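Local coordinates for fiber protein (Human adenovirus 16, PDB 3CNC) that forms the trimeric knob at the tip of the viral fibre and probably attaches the virus to the host receptor CD46, at residues 79-83 and 84-88. Residues are numbered along the deposited sequence; the frame is centred on the assembly and turned at random.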
loop_
_atom_site.group_PDB
_atom_site.type_symbol
_atom_site.label_atom_id
_atom_site.label_comp_id
_atom_site.label_asym_id
_atom_site.label_seq_id
_atom_site.Cartn_x
_atom_site.Cartn_y
_atom_site.Cartn_z
ATOM N N THR A 79 3.908 -4.924 28.400
ATOM C CA THR A 79 5.004 -5.717 28.926
ATOM C C THR A 79 5.367 -6.789 27.915
ATOM O O THR A 79 6.495 -7.288 27.900
ATOM C CB THR A 79 4.605 -6.387 30.248
ATOM O OG1 THR A 79 4.402 -5.379 31.242
ATOM C CG2 THR A 79 5.687 -7.339 30.715
ATOM N N LEU A 80 4.402 -7.124 27.064
ATOM C CA LEU A 80 4.579 -8.150 26.048
ATOM C C LEU A 80 5.928 -8.152 25.354
ATOM O O LEU A 80 6.441 -9.218 25.009
ATOM C CB LEU A 80 3.482 -8.033 24.989
ATOM C CG LEU A 80 2.087 -8.503 25.392
ATOM C CD1 LEU A 80 1.085 -8.044 24.354
ATOM C CD2 LEU A 80 2.075 -10.024 25.537
ATOM N N PHE A 81 6.515 -6.976 25.152
ATOM C CA PHE A 81 7.792 -6.903 24.456
ATOM C C PHE A 81 9.055 -7.011 25.298
ATOM O O PHE A 81 10.119 -6.521 24.911
ATOM C CB PHE A 81 7.834 -5.650 23.577
ATOM C CG PHE A 81 7.018 -5.773 22.307
ATOM C CD1 PHE A 81 6.930 -4.713 21.415
ATOM C CD2 PHE A 81 6.355 -6.960 21.996
ATOM C CE1 PHE A 81 6.196 -4.832 20.238
ATOM C CE2 PHE A 81 5.618 -7.083 20.818
ATOM C CZ PHE A 81 5.540 -6.018 19.939
ATOM N N LYS A 82 8.940 -7.661 26.450
ATOM C CA LYS A 82 10.097 -7.882 27.297
ATOM C C LYS A 82 10.570 -9.283 26.924
ATOM O O LYS A 82 11.512 -9.814 27.512
ATOM C CB LYS A 82 9.725 -7.814 28.779
ATOM C CG LYS A 82 9.186 -6.459 29.198
ATOM C CD LYS A 82 9.646 -6.056 30.596
ATOM C CE LYS A 82 9.135 -7.006 31.676
ATOM N NZ LYS A 82 9.494 -6.517 33.042
ATOM N N ASN A 83 9.885 -9.866 25.938
ATOM C CA ASN A 83 10.195 -11.195 25.404
ATOM C C ASN A 83 10.654 -10.986 23.966
ATOM O O ASN A 83 10.312 -9.976 23.352
ATOM C CB ASN A 83 8.953 -12.084 25.410
ATOM C CG ASN A 83 8.302 -12.166 26.772
ATOM O OD1 ASN A 83 8.906 -12.642 27.733
ATOM N ND2 ASN A 83 7.061 -11.700 26.865
ATOM N N ASN A 84 11.411 -11.932 23.422
ATOM C CA ASN A 84 11.909 -11.797 22.055
ATOM C C ASN A 84 11.031 -12.468 20.999
ATOM O O ASN A 84 11.257 -12.298 19.800
ATOM C CB ASN A 84 13.326 -12.362 21.945
ATOM C CG ASN A 84 13.361 -13.875 22.060
ATOM O OD1 ASN A 84 14.221 -14.529 21.469
ATOM N ND2 ASN A 84 12.426 -14.439 22.829
ATOM N N GLN A 85 10.049 -13.244 21.444
ATOM C CA GLN A 85 9.150 -13.933 20.526
ATOM C C GLN A 85 7.717 -13.744 20.984
ATOM O O GLN A 85 7.296 -14.321 21.985
ATOM C CB GLN A 85 9.499 -15.418 20.460
ATOM C CG GLN A 85 10.835 -15.680 19.791
ATOM C CD GLN A 85 11.169 -17.151 19.709
ATOM O OE1 GLN A 85 10.355 -17.956 19.261
ATOM N NE2 GLN A 85 12.378 -17.511 20.134
ATOM N N VAL A 86 6.971 -12.924 20.250
ATOM C CA VAL A 86 5.587 -12.637 20.602
ATOM C C VAL A 86 4.671 -12.632 19.385
ATOM O O VAL A 86 5.086 -12.324 18.267
ATOM C CB VAL A 86 5.466 -11.258 21.291
ATOM C CG1 VAL A 86 4.067 -11.081 21.855
ATOM C CG2 VAL A 86 6.509 -11.121 22.384
ATOM N N THR A 87 3.416 -12.988 19.609
ATOM C CA THR A 87 2.439 -12.992 18.536
ATOM C C THR A 87 1.168 -12.405 19.098
ATOM O O THR A 87 0.615 -12.918 20.066
ATOM C CB THR A 87 2.147 -14.416 18.004
ATOM O OG1 THR A 87 3.318 -14.946 17.367
ATOM C CG2 THR A 87 1.011 -14.374 16.990
ATOM N N ILE A 88 0.728 -11.308 18.494
ATOM C CA ILE A 88 -0.487 -10.622 18.903
ATOM C C ILE A 88 -1.594 -10.903 17.889
ATOM O O ILE A 88 -1.370 -10.880 16.679
ATOM C CB ILE A 88 -0.243 -9.115 18.987
ATOM C CG1 ILE A 88 0.901 -8.855 19.966
ATOM C CG2 ILE A 88 -1.524 -8.391 19.389
ATOM C CD1 ILE A 88 1.421 -7.453 19.920
#
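Phe81 turns one edge of its ring to Val86, whose CG2 lies near the ring plane, 4.2 Å from CD2. Ile88 approaches the ring obliquely, with its CD1 4.3 Å from Phe81 CE2. Tyr158 meets the ring edge-to-face, and Leu206 and Leu193 also pack against Phe81, which is buried. The Phe81 side chain leaves its backbone pointing away from the strand; with CG anti to the carbonyl carbon (chi1 -76°), the ring comes back towards Val86 and Ile88. The second flat group, the amide of Asn83, folds back over the turn. Its ND2 donates to Leu80 O at 3.2 Å, a bent bond with an angle of 137° at the hydrogen. The donor sits above the carbonyl plane, and the oxygen in turn is tilted from the amide plane, which suggests a modest bond. Val86 CG2 touches the same Leu80 O and also lies 4.0 Å from Asn83 CB, so this methyl sits at the inside of the bend. The other branch of Val86, CG1, faces Leu80 CD2 at 4.3 Å. Leu80 CD1 extends the apolar row to Ile88 CG1. Before the bend, Lys82 N hydrogen-bonds to Thr79 O, closing a type I beta turn over 79-82. Backbone hydrogen bonds of Val86 with Leu193 and of Ile88 with Trp191 then bind the emerging chain to strand 185-194. This is a loop folding back on the start of an outermost strand, 85-94, of the four-stranded antiparallel sheet in the adenovirus fibre knob, a beta-sandwich.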